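Local coordinates for protein nucleoporin nup120 (Schizosaccharomyces pombe, PDB 4GQ2) that serves as a structural constituent of the nuclear pore complex, where nucleoporins build the pore and can dock transiently associated transport factors, at residues V10-Q15 with T73-I78; D46-F51 with D514-E519; N431-S436 with Y536-A541; Q438-S443 with A507-Y512. All coordinates share one frame; numbering follows the deposited sequence.

Interaction 1. Residues V10-Q15 with T73-I78; sequences VPIDLQ and TLRWSI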
loop_
_atom_site.group_PDB
_atom_site.type_symbol
_atom_site.label_atom_id
_atom_site.label_comp_id
_atom_site.label_asym_id
_atom_site.label_seq_id
_atom_site.Cartn_x
_atom_site.Cartn_y
_atom_site.Cartn_z
ATOM N N VAL A 10 -8.941 12.532 3.974
ATOM C CA VAL A 10 -8.408 12.291 2.634
ATOM C C VAL A 10 -7.682 13.546 2.142
ATOM O O VAL A 10 -8.276 14.623 2.084
ATOM C CB VAL A 10 -9.501 11.863 1.622
ATOM C CG1 VAL A 10 -8.888 11.511 0.273
ATOM C CG2 VAL A 10 -10.278 10.675 2.146
ATOM N N PRO A 11 -6.382 13.417 1.814
ATOM C CA PRO A 11 -5.662 14.549 1.267
ATOM C C PRO A 11 -6.263 14.932 -0.074
ATOM O O PRO A 11 -6.725 14.065 -0.813
ATOM C CB PRO A 11 -4.240 13.999 1.067
ATOM C CG PRO A 11 -4.131 12.869 2.024
ATOM C CD PRO A 11 -5.501 12.253 2.008
ATOM N N ILE A 12 -6.262 16.222 -0.376
ATOM C CA ILE A 12 -6.779 16.706 -1.645
ATOM C C ILE A 12 -5.624 16.815 -2.639
ATOM O O ILE A 12 -5.077 17.896 -2.884
ATOM C CB ILE A 12 -7.519 18.044 -1.480
ATOM C CG1 ILE A 12 -8.673 17.871 -0.511
ATOM C CG2 ILE A 12 -8.055 18.533 -2.814
ATOM C CD1 ILE A 12 -9.266 19.176 -0.047
ATOM N N ASP A 13 -5.245 15.663 -3.177
ATOM C CA ASP A 13 -4.251 15.580 -4.216
ATOM C C ASP A 13 -4.721 14.538 -5.225
ATOM O O ASP A 13 -5.643 13.767 -4.935
ATOM C CB ASP A 13 -2.847 15.295 -3.647
ATOM C CG ASP A 13 -2.754 13.984 -2.867
ATOM O OD1 ASP A 13 -3.351 12.963 -3.271
ATOM O OD2 ASP A 13 -2.033 13.960 -1.850
ATOM N N LEU A 14 -4.118 14.548 -6.413
ATOM C CA LEU A 14 -4.528 13.667 -7.504
ATOM C C LEU A 14 -4.449 12.189 -7.122
ATOM O O LEU A 14 -5.374 11.412 -7.393
ATOM C CB LEU A 14 -3.686 13.955 -8.755
ATOM C CG LEU A 14 -4.235 14.965 -9.775
ATOM C CD1 LEU A 14 -4.656 16.298 -9.160
ATOM C CD2 LEU A 14 -3.206 15.193 -10.869
ATOM N N GLN A 15 -3.348 11.822 -6.471
ATOM C CA GLN A 15 -3.081 10.444 -6.068
ATOM C C GLN A 15 -4.160 9.869 -5.140
ATOM O O GLN A 15 -4.633 8.752 -5.364
ATOM C CB GLN A 15 -1.695 10.346 -5.416
ATOM C CG GLN A 15 -1.169 8.930 -5.199
ATOM C CD GLN A 15 -0.995 8.129 -6.485
ATOM O OE1 GLN A 15 -0.752 8.681 -7.566
ATOM N NE2 GLN A 15 -1.112 6.815 -6.367
ATOM N N THR A 73 -21.416 16.309 -5.584
ATOM C CA THR A 73 -20.906 16.974 -4.392
ATOM C C THR A 73 -19.472 17.412 -4.667
ATOM O O THR A 73 -18.585 16.587 -4.878
ATOM C CB THR A 73 -20.996 16.066 -3.147
ATOM O OG1 THR A 73 -22.337 15.580 -3.002
ATOM C CG2 THR A 73 -20.620 16.826 -1.897
ATOM N N LEU A 74 -19.266 18.723 -4.685
ATOM C CA LEU A 74 -18.020 19.300 -5.162
ATOM C C LEU A 74 -17.275 20.058 -4.083
ATOM O O LEU A 74 -17.855 20.861 -3.356
ATOM C CB LEU A 74 -18.290 20.218 -6.357
ATOM C CG LEU A 74 -18.983 19.579 -7.568
ATOM C CD1 LEU A 74 -19.286 20.644 -8.614
ATOM C CD2 LEU A 74 -18.147 18.445 -8.161
ATOM N N ARG A 75 -15.977 19.807 -3.994
ATOM C CA ARG A 75 -15.152 20.492 -3.029
ATOM C C ARG A 75 -14.251 21.506 -3.719
ATOM O O ARG A 75 -13.422 21.152 -4.561
ATOM C CB ARG A 75 -14.349 19.480 -2.205
ATOM C CG ARG A 75 -13.075 20.014 -1.574
ATOM C CD ARG A 75 -13.328 20.983 -0.432
ATOM N NE ARG A 75 -12.074 21.660 -0.111
ATOM C CZ ARG A 75 -11.301 21.363 0.926
ATOM N NH1 ARG A 75 -11.662 20.417 1.787
ATOM N NH2 ARG A 75 -10.160 22.022 1.101
ATOM N N TRP A 76 -14.436 22.774 -3.352
ATOM C CA TRP A 76 -13.642 23.866 -3.896
ATOM C C TRP A 76 -12.654 24.344 -2.890
ATOM O O TRP A 76 -12.903 24.297 -1.685
ATOM C CB TRP A 76 -14.525 25.027 -4.342
ATOM C CG TRP A 76 -15.380 25.631 -3.249
ATOM C CD1 TRP A 76 -16.653 25.235 -2.855
ATOM C CD2 TRP A 76 -15.057 26.778 -2.385
ATOM N NE1 TRP A 76 -17.124 26.029 -1.837
ATOM C CE2 TRP A 76 -16.223 26.972 -1.508
ATOM C CE3 TRP A 76 -13.968 27.631 -2.256
ATOM C CZ2 TRP A 76 -16.266 27.980 -0.545
ATOM C CZ3 TRP A 76 -14.023 28.652 -1.284
ATOM C CH2 TRP A 76 -15.142 28.819 -0.449
ATOM N N SER A 77 -11.509 24.799 -3.380
ATOM C CA SER A 77 -10.491 25.385 -2.523
ATOM C C SER A 77 -9.867 26.543 -3.292
ATOM O O SER A 77 -9.841 26.532 -4.530
ATOM C CB SER A 77 -9.431 24.336 -2.153
ATOM O OG SER A 77 -10.028 23.166 -1.595
ATOM N N ILE A 78 -9.385 27.546 -2.565
ATOM C CA ILE A 78 -8.703 28.680 -3.187
ATOM C C ILE A 78 -7.332 28.933 -2.556
ATOM O O ILE A 78 -7.167 28.827 -1.342
ATOM C CB ILE A 78 -9.569 29.966 -3.198
ATOM C CG1 ILE A 78 -10.013 30.363 -1.777
ATOM C CG2 ILE A 78 -10.756 29.800 -4.143
ATOM C CD1 ILE A 78 -10.803 31.661 -1.730
#

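Interaction 2. Residues D46-F51 with D514-E519; sequences DNEKLF and DHFGDE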
loop_
_atom_site.group_PDB
_atom_site.type_symbol
_atom_site.label_atom_id
_atom_site.label_comp_id
_atom_site.label_asym_id
_atom_site.label_seq_id
_atom_site.Cartn_x
_atom_site.Cartn_y
_atom_site.Cartn_z
ATOM N N ASP A 46 11.725 30.251 2.145
ATOM C CA ASP A 46 11.161 30.192 0.794
ATOM C C ASP A 46 10.403 28.911 0.442
ATOM O O ASP A 46 9.307 28.986 -0.110
ATOM C CB ASP A 46 12.220 30.513 -0.264
ATOM C CG ASP A 46 12.341 32.007 -0.531
ATOM O OD1 ASP A 46 11.296 32.683 -0.676
ATOM O OD2 ASP A 46 13.482 32.506 -0.602
ATOM N N ASN A 47 10.962 27.747 0.759
ATOM C CA ASN A 47 10.259 26.493 0.467
ATOM C C ASN A 47 8.949 26.353 1.247
ATOM O O ASN A 47 7.949 25.883 0.707
ATOM C CB ASN A 47 11.167 25.269 0.640
ATOM C CG ASN A 47 12.067 25.023 -0.573
ATOM O OD1 ASN A 47 11.690 25.290 -1.721
ATOM N ND2 ASN A 47 13.265 24.502 -0.319
ATOM N N GLU A 48 8.962 26.790 2.505
ATOM C CA GLU A 48 7.758 26.847 3.332
ATOM C C GLU A 48 6.712 27.821 2.754
ATOM O O GLU A 48 5.508 27.520 2.742
ATOM C CB GLU A 48 8.122 27.211 4.779
ATOM C CG GLU A 48 6.925 27.414 5.702
ATOM C CD GLU A 48 7.311 27.780 7.122
ATOM O OE1 GLU A 48 8.411 27.396 7.571
ATOM O OE2 GLU A 48 6.503 28.448 7.799
ATOM N N LYS A 49 7.176 28.970 2.262
ATOM C CA LYS A 49 6.292 29.973 1.644
ATOM C C LYS A 49 5.755 29.495 0.300
ATOM O O LYS A 49 4.654 29.860 -0.098
ATOM C CB LYS A 49 7.007 31.316 1.462
ATOM C CG LYS A 49 7.143 32.145 2.728
ATOM C CD LYS A 49 7.985 33.382 2.450
ATOM C CE LYS A 49 8.733 33.851 3.688
ATOM N NZ LYS A 49 10.081 34.358 3.314
ATOM N N LEU A 50 6.555 28.691 -0.391
ATOM C CA LEU A 50 6.162 28.068 -1.648
ATOM C C LEU A 50 4.997 27.102 -1.402
ATOM O O LEU A 50 3.989 27.134 -2.110
ATOM C CB LEU A 50 7.351 27.300 -2.234
ATOM C CG LEU A 50 7.595 27.186 -3.742
ATOM C CD1 LEU A 50 8.268 25.851 -4.041
ATOM C CD2 LEU A 50 6.336 27.337 -4.575
ATOM N N PHE A 51 5.149 26.248 -0.391
ATOM C CA PHE A 51 4.114 25.298 -0.019
ATOM C C PHE A 51 2.829 26.034 0.337
ATOM O O PHE A 51 1.769 25.738 -0.217
ATOM C CB PHE A 51 4.574 24.409 1.149
ATOM C CG PHE A 51 3.608 23.312 1.480
ATOM C CD1 PHE A 51 3.493 22.198 0.653
ATOM C CD2 PHE A 51 2.801 23.395 2.604
ATOM C CE1 PHE A 51 2.585 21.189 0.943
ATOM C CE2 PHE A 51 1.889 22.386 2.900
ATOM C CZ PHE A 51 1.780 21.283 2.070
ATOM N N ASP A 514 3.206 19.681 5.834
ATOM C CA ASP A 514 1.864 19.184 5.594
ATOM C C ASP A 514 0.899 19.598 6.674
ATOM O O ASP A 514 -0.297 19.700 6.426
ATOM C CB ASP A 514 1.825 17.666 5.459
ATOM C CG ASP A 514 0.482 17.178 4.943
ATOM O OD1 ASP A 514 0.156 17.437 3.766
ATOM O OD2 ASP A 514 -0.258 16.556 5.718
ATOM N N HIS A 515 1.429 19.823 7.869
ATOM C CA HIS A 515 0.630 20.217 9.016
ATOM C C HIS A 515 -0.011 21.571 8.852
ATOM O O HIS A 515 -1.060 21.835 9.436
ATOM C CB HIS A 515 1.460 20.144 10.296
ATOM C CG HIS A 515 0.649 20.300 11.553
ATOM N ND1 HIS A 515 -0.548 19.689 11.727
ATOM C CD2 HIS A 515 0.896 21.024 12.716
ATOM C CE1 HIS A 515 -1.039 20.008 12.938
ATOM N NE2 HIS A 515 -0.155 20.827 13.544
ATOM N N PHE A 516 0.587 22.433 8.036
ATOM C CA PHE A 516 -0.060 23.696 7.657
ATOM C C PHE A 516 -1.384 23.447 6.931
ATOM O O PHE A 516 -2.320 24.238 7.051
ATOM C CB PHE A 516 0.878 24.567 6.806
ATOM C CG PHE A 516 2.040 25.134 7.575
ATOM C CD1 PHE A 516 1.840 26.114 8.556
ATOM C CD2 PHE A 516 3.339 24.691 7.331
ATOM C CE1 PHE A 516 2.907 26.627 9.281
ATOM C CE2 PHE A 516 4.413 25.209 8.048
ATOM C CZ PHE A 516 4.195 26.177 9.023
ATOM N N GLY A 517 -1.462 22.340 6.190
ATOM C CA GLY A 517 -2.692 21.946 5.510
ATOM C C GLY A 517 -3.800 21.435 6.426
ATOM O O GLY A 517 -4.920 21.171 5.968
ATOM N N ASP A 518 -3.493 21.297 7.714
ATOM C CA ASP A 518 -4.464 20.804 8.703
ATOM C C ASP A 518 -5.370 21.886 9.291
ATOM O O ASP A 518 -6.292 21.577 10.053
ATOM C CB ASP A 518 -3.760 20.031 9.818
ATOM C CG ASP A 518 -3.080 18.773 9.307
ATOM O OD1 ASP A 518 -3.642 18.117 8.403
ATOM O OD2 ASP A 518 -1.983 18.444 9.798
ATOM N N GLU A 519 -5.119 23.144 8.930
ATOM C CA GLU A 519 -5.970 24.242 9.370
ATOM C C GLU A 519 -7.415 24.037 8.906
ATOM O O GLU A 519 -7.668 23.818 7.724
ATOM C CB GLU A 519 -5.426 25.573 8.845
ATOM C CG GLU A 519 -6.199 26.800 9.311
ATOM C CD GLU A 519 -5.462 28.103 9.043
ATOM O OE1 GLU A 519 -4.414 28.079 8.359
ATOM O OE2 GLU A 519 -5.933 29.157 9.513
#

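Interaction 3. Residues N431-S436 with Y536-A541; sequences NTSIES and YANKVA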
loop_
_atom_site.group_PDB
_atom_site.type_symbol
_atom_site.label_atom_id
_atom_site.label_comp_id
_atom_site.label_asym_id
_atom_site.label_seq_id
_atom_site.Cartn_x
_atom_site.Cartn_y
_atom_site.Cartn_z
ATOM N N ASN A 431 -0.698 9.570 5.371
ATOM C CA ASN A 431 -1.876 10.416 5.146
ATOM C C ASN A 431 -1.558 11.913 5.001
ATOM O O ASN A 431 -2.434 12.766 5.156
ATOM C CB ASN A 431 -2.955 10.181 6.218
ATOM C CG ASN A 431 -3.410 8.733 6.285
ATOM O OD1 ASN A 431 -2.592 7.811 6.320
ATOM N ND2 ASN A 431 -4.725 8.526 6.315
ATOM N N THR A 432 -0.300 12.221 4.699
ATOM C CA THR A 432 0.092 13.571 4.353
ATOM C C THR A 432 -0.123 13.731 2.846
ATOM O O THR A 432 -0.244 12.737 2.129
ATOM C CB THR A 432 1.571 13.862 4.708
ATOM O OG1 THR A 432 2.429 13.167 3.806
ATOM C CG2 THR A 432 1.898 13.444 6.135
ATOM N N SER A 433 -0.174 14.976 2.373
ATOM C CA SER A 433 -0.354 15.255 0.952
ATOM C C SER A 433 0.901 14.940 0.155
ATOM O O SER A 433 2.015 15.029 0.667
ATOM C CB SER A 433 -0.708 16.725 0.730
ATOM O OG SER A 433 0.437 17.543 0.945
ATOM N N ILE A 434 0.695 14.607 -1.115
ATOM C CA ILE A 434 1.771 14.407 -2.072
ATOM C C ILE A 434 2.615 15.672 -2.248
ATOM O O ILE A 434 3.839 15.584 -2.389
ATOM C CB ILE A 434 1.221 13.850 -3.415
ATOM C CG1 ILE A 434 1.434 12.334 -3.477
ATOM C CG2 ILE A 434 1.901 14.476 -4.627
ATOM C CD1 ILE A 434 0.535 11.530 -2.563
ATOM N N GLU A 435 1.972 16.839 -2.203
ATOM C CA GLU A 435 2.691 18.098 -2.411
ATOM C C GLU A 435 3.771 18.338 -1.366
ATOM O O GLU A 435 4.879 18.743 -1.712
ATOM C CB GLU A 435 1.744 19.293 -2.507
ATOM C CG GLU A 435 1.007 19.380 -3.833
ATOM C CD GLU A 435 -0.225 18.491 -3.875
ATOM O OE1 GLU A 435 -0.644 17.988 -2.808
ATOM O OE2 GLU A 435 -0.783 18.303 -4.974
ATOM N N SER A 436 3.455 18.055 -0.102
ATOM C CA SER A 436 4.416 18.215 0.989
ATOM C C SER A 436 5.670 17.370 0.785
ATOM O O SER A 436 6.769 17.802 1.127
ATOM C CB SER A 436 3.774 17.905 2.335
ATOM O OG SER A 436 3.442 16.539 2.423
ATOM N N TYR A 536 -10.382 21.090 5.506
ATOM C CA TYR A 536 -9.089 21.595 5.965
ATOM C C TYR A 536 -8.394 22.232 4.777
ATOM O O TYR A 536 -8.872 22.116 3.654
ATOM C CB TYR A 536 -8.221 20.472 6.555
ATOM C CG TYR A 536 -8.815 19.797 7.777
ATOM C CD1 TYR A 536 -8.661 20.351 9.043
ATOM C CD2 TYR A 536 -9.528 18.602 7.665
ATOM C CE1 TYR A 536 -9.202 19.749 10.162
ATOM C CE2 TYR A 536 -10.065 17.982 8.784
ATOM C CZ TYR A 536 -9.904 18.568 10.029
ATOM O OH TYR A 536 -10.430 17.978 11.149
ATOM N N ALA A 537 -7.258 22.876 5.027
ATOM C CA ALA A 537 -6.553 23.651 4.008
ATOM C C ALA A 537 -5.920 22.812 2.902
ATOM O O ALA A 537 -5.552 23.358 1.857
ATOM C CB ALA A 537 -5.515 24.557 4.657
ATOM N N ASN A 538 -5.771 21.504 3.124
ATOM C CA ASN A 538 -5.367 20.593 2.033
ATOM C C ASN A 538 -5.888 19.161 2.176
ATOM O O ASN A 538 -5.317 18.220 1.623
ATOM C CB ASN A 538 -3.847 20.660 1.712
ATOM C CG ASN A 538 -2.975 19.846 2.668
ATOM O OD1 ASN A 538 -1.806 19.574 2.364
ATOM N ND2 ASN A 538 -3.522 19.461 3.816
ATOM N N LYS A 539 -6.985 19.028 2.921
ATOM C CA LYS A 539 -7.612 17.741 3.210
ATOM C C LYS A 539 -9.135 17.903 3.350
ATOM O O LYS A 539 -9.607 18.952 3.797
ATOM C CB LYS A 539 -7.026 17.152 4.501
ATOM C CG LYS A 539 -5.521 16.913 4.461
ATOM C CD LYS A 539 -4.995 16.362 5.773
ATOM C CE LYS A 539 -3.491 16.120 5.732
ATOM N NZ LYS A 539 -2.698 17.368 5.925
ATOM N N VAL A 540 -9.880 16.875 2.935
ATOM C CA VAL A 540 -11.315 16.732 3.212
ATOM C C VAL A 540 -11.486 15.605 4.204
ATOM O O VAL A 540 -10.744 14.625 4.172
ATOM C CB VAL A 540 -12.164 16.248 2.004
ATOM C CG1 VAL A 540 -13.391 17.128 1.822
ATOM C CG2 VAL A 540 -11.358 16.156 0.727
ATOM N N ALA A 541 -12.507 15.716 5.046
ATOM C CA ALA A 541 -12.789 14.684 6.017
ATOM C C ALA A 541 -14.289 14.579 6.268
ATOM O O ALA A 541 -15.062 15.430 5.825
ATOM C CB ALA A 541 -12.041 14.976 7.305
#

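Interaction 4. Residues Q438-S443 with A507-Y512; sequences QVALLS and AKLVAY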
loop_
_atom_site.group_PDB
_atom_site.type_symbol
_atom_site.label_atom_id
_atom_site.label_comp_id
_atom_site.label_asym_id
_atom_site.label_seq_id
_atom_site.Cartn_x
_atom_site.Cartn_y
_atom_site.Cartn_z
ATOM N N GLN A 438 6.754 16.412 -2.324
ATOM C CA GLN A 438 7.400 17.041 -3.479
ATOM C C GLN A 438 8.184 18.289 -3.096
ATOM O O GLN A 438 9.325 18.463 -3.517
ATOM C CB GLN A 438 6.377 17.402 -4.553
ATOM C CG GLN A 438 5.699 16.214 -5.196
ATOM C CD GLN A 438 4.531 16.614 -6.071
ATOM O OE1 GLN A 438 4.003 17.722 -5.961
ATOM N NE2 GLN A 438 4.123 15.712 -6.952
ATOM N N VAL A 439 7.567 19.157 -2.302
ATOM C CA VAL A 439 8.238 20.375 -1.845
ATOM C C VAL A 439 9.390 20.050 -0.903
ATOM O O VAL A 439 10.469 20.623 -1.034
ATOM C CB VAL A 439 7.252 21.377 -1.209
ATOM C CG1 VAL A 439 7.996 22.533 -0.558
ATOM C CG2 VAL A 439 6.298 21.899 -2.273
ATOM N N ALA A 440 9.173 19.118 0.026
ATOM C CA ALA A 440 10.253 18.640 0.889
ATOM C C ALA A 440 11.419 18.083 0.067
ATOM O O ALA A 440 12.583 18.325 0.386
ATOM C CB ALA A 440 9.736 17.590 1.849
ATOM N N LEU A 441 11.096 17.346 -0.994
ATOM C CA LEU A 441 12.103 16.789 -1.890
ATOM C C LEU A 441 12.981 17.865 -2.547
ATOM O O LEU A 441 14.182 17.656 -2.718
ATOM C CB LEU A 441 11.446 15.902 -2.956
ATOM C CG LEU A 441 12.382 15.040 -3.805
ATOM C CD1 LEU A 441 13.247 14.151 -2.921
ATOM C CD2 LEU A 441 11.579 14.207 -4.792
ATOM N N LEU A 442 12.371 18.993 -2.916
ATOM C CA LEU A 442 13.084 20.164 -3.445
ATOM C C LEU A 442 14.203 20.623 -2.510
ATOM O O LEU A 442 15.354 20.771 -2.920
ATOM C CB LEU A 442 12.106 21.321 -3.646
ATOM C CG LEU A 442 11.683 21.829 -5.027
ATOM C CD1 LEU A 442 10.978 20.776 -5.864
ATOM C CD2 LEU A 442 10.783 23.041 -4.838
ATOM N N SER A 443 13.841 20.832 -1.248
ATOM C CA SER A 443 14.758 21.273 -0.205
ATOM C C SER A 443 15.968 20.348 -0.046
ATOM O O SER A 443 17.060 20.799 0.303
ATOM C CB SER A 443 13.994 21.408 1.119
ATOM O OG SER A 443 14.868 21.590 2.220
ATOM N N ALA A 507 11.343 13.153 6.898
ATOM C CA ALA A 507 10.015 12.875 7.441
ATOM C C ALA A 507 9.502 14.036 8.278
ATOM O O ALA A 507 8.318 14.387 8.198
ATOM C CB ALA A 507 10.024 11.586 8.251
ATOM N N LYS A 508 10.392 14.638 9.066
ATOM C CA LYS A 508 10.039 15.816 9.871
ATOM C C LYS A 508 9.657 17.012 9.005
ATOM O O LYS A 508 8.694 17.711 9.304
ATOM C CB LYS A 508 11.165 16.202 10.836
ATOM C CG LYS A 508 11.152 15.430 12.145
ATOM C CD LYS A 508 11.943 16.171 13.216
ATOM C CE LYS A 508 11.892 15.466 14.565
ATOM N NZ LYS A 508 12.831 14.312 14.647
ATOM N N LEU A 509 10.400 17.235 7.926
ATOM C CA LEU A 509 10.085 18.327 7.008
ATOM C C LEU A 509 8.728 18.113 6.340
ATOM O O LEU A 509 7.918 19.039 6.259
ATOM C CB LEU A 509 11.187 18.496 5.961
ATOM C CG LEU A 509 11.005 19.646 4.965
ATOM C CD1 LEU A 509 10.641 20.954 5.671
ATOM C CD2 LEU A 509 12.240 19.800 4.072
ATOM N N VAL A 510 8.492 16.887 5.880
ATOM C CA VAL A 510 7.231 16.527 5.255
ATOM C C VAL A 510 6.058 16.784 6.204
ATOM O O VAL A 510 5.122 17.503 5.850
ATOM C CB VAL A 510 7.241 15.062 4.782
ATOM C CG1 VAL A 510 5.839 14.614 4.385
ATOM C CG2 VAL A 510 8.194 14.900 3.612
ATOM N N ALA A 511 6.125 16.217 7.407
ATOM C CA ALA A 511 5.092 16.429 8.426
ATOM C C ALA A 511 4.950 17.897 8.800
ATOM O O ALA A 511 3.840 18.363 9.065
ATOM C CB ALA A 511 5.366 15.587 9.673
ATOM N N TYR A 512 6.066 18.626 8.814
ATOM C CA TYR A 512 6.049 20.043 9.191
ATOM C C TYR A 512 5.308 20.889 8.159
ATOM O O TYR A 512 4.472 21.723 8.506
ATOM C CB TYR A 512 7.470 20.582 9.423
ATOM C CG TYR A 512 7.532 22.083 9.591
ATOM C CD1 TYR A 512 7.191 22.694 10.808
ATOM C CD2 TYR A 512 7.924 22.898 8.530
ATOM C CE1 TYR A 512 7.246 24.076 10.952
ATOM C CE2 TYR A 512 7.980 24.274 8.663
ATOM C CZ TYR A 512 7.642 24.861 9.868
ATOM O OH TYR A 512 7.708 26.231 9.963
#

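Interaction 1. Residues V10-Q15 with T73-I78
S77 OG, which faces I12 across the contact, is gripped by two nitrogens of R75: NE and NH2 each lie 2.9 Å from that single oxygen. This happens inside the beta-propeller domain, where strand 73-79 of one sheet faces the end of strand 3-11, which belongs to the neighbouring sheet. The grip is side-on, and S77 OG stands 15° out of the guanidinium plane. R75 reaches it by carrying CG opposite its backbone N (chi1 156°) and then bending at chi2, which swings the end of the chain alongside its own strand. NH2 bonds also to Y536 O, and NH1 to K539 O, at the two ends of the turn between strands 532-536 and 539-544, so the guanidinium group ties strand 73-79 to the next sheet and is fixed in its rotation. With a leucine at R75, S77 OG and Y536 O would probably be left without their guanidinium donors, K539 O would lose one of its two, and this polar link between the sheets would be broken. I12 crosses the arginine at about a right angle and lays CD1 over one guanidinium face, offset toward the rim; its modelled closeness to the group is doubtful. R75 NE completes its bonding with a weak hydrogen bond to W76 O, 3.2 Å long.

Interaction 2. Residues D46-F51 with D514-E519
The carboxylate of E48 and the ring of F516 meet obliquely, their planes 28° apart, with E48 OE2 3.5 Å from F516 CZ and E48 CD 4.0 Å from F516 CE2. E48 carries CG opposite its backbone N (chi1 175°) and stays extended beyond it, so that the chain reaches from helix 46-55 across the ring at about a right angle. The same ring receives K52 in a cation-pi contact and Y512 in an edge-to-face one, while E48 OE1 bonds to Y512 OH. K52 NZ also forms a long, weak ion pair with E48 OE2.

One turn further along helix 46-55, F51 points its ring at the backbone of the other segment, again obliquely, and F51 CZ lies 4.1 Å from D514 CA. This half of the contact is plain apolar packing and is buried. Behind the touching residues, H515 ND1 gives a hydrogen bond of 2.7 Å to D518 OD2, nearly straight at 165° and in the ring plane, which enters the anti lone pair of the carboxylate and fixes the rotation of the imidazole. In the fold, helix 46-55 links strands 21-26 and 59-64, and here it packs on the end of helix 492-515, where the chain re-enters a sheet of the beta-propeller at strand 520-525.

Interaction 3. Residues N431-S436 with Y536-A541
S433 holds OG between its backbone N and carbonyl carbon (chi1 73°), and N538 sets CG in the same way (chi1 81°); both side chains are directed at the other segment. S433 OG lies 3.3 Å from the atom modelled as N538 OD1, but the amide of N538 is probably turned over, so the nature of this pair stays uncertain. The serine hydroxyl has clearer partners. S433 is the N-cap of helix 434-443, its OG accepting S436 N at 3.2 Å in a nearly straight bond (163°), and it also forms a hydrogen bond with D514 OD1 of helix 492-515. In return, S436 OG donates to S433 O at 2.7 Å, from a position tilted out of the carbonyl plane. Replacing this serine by alanine is likely to leave S436 N without its capping acceptor and D514 OD1 without its hydroxyl partner. K539 runs extended from the strand and carries CE to 3.6 Å from N431 O; the bend at its last torsion then turns NZ aside to salt bridges with D514 and D518. Those two carboxylates are likely to keep the buried lysine charged. A537 and N538 make the tight turn of a beta hairpin, closed by a bond of 2.8 Å from Y536 N to K539 O. The start of helix 434-443 is thus set beside the hairpin of strands 532-536 and 539-544, with helix 492-515 supplying D514, helix 46-55 laying F51 against N538 and S436, and strand 3-11 pairing with strand 539-544.

Interaction 4. Residues Q438-S443 with A507-Y512
A440 points its methyl toward helix 507-512, where it is met by two consecutive side chains: A440 CB lies 3.6 Å from V510 CG2 and 3.9 Å from L509 CG. The two come from different directions. L509 has its CB directed at the opposing helix, and with CG opposite the backbone N (chi1 -178°) it lays a branch along the surface of helix 438-443, CD2 lying between A440 CA (3.9 Å) and S443 OG (3.7 Å). V510 stands more to the flank; with CG2 beside its backbone N it meets A440 through that methyl, while CG1 turns to S436.

At the end of helix 434-443, one turn beyond A440, S443 turns its side chain across L509, so that S443 CB sits about as near to L509 CD2 as the hydroxyl does. The segment axes pass 9.1 Å apart at 135°, an inclined and broadly antiparallel crossing in the helical part of the propeller domain. With only a methyl on A440, its CA comes within 5.7 Å of V510 CA. The contact is carried by hydrocarbon: even the serine hydroxyl meets a leucine methyl, so the two helices are matched here by shape and burial of apolar surface rather than by paired polar groups.

In the fold
Interaction 3 is the hub of the set. It joins interaction 1 by strand pairing, V10 N to V540 O at 2.8 Å, their centres being 8 Å apart. It joins interaction 2 by charge, K539 NZ lying 2.6 Å from D514 OD2 and 2.8 Å from D518 OD1. Helix 434-443 leads on from interaction 3 to interaction 4, and S436 OG touches V510 CG1 at 3.6 Å. Interactions 2 and 4 share helix 492-515 and are linked through E48 OE1 and Y512 OH (2.8 Å). Interactions 1 and 4 do not touch, with centres 20 Å apart, so the series runs from the propeller sheets outward to the helices packed beside them.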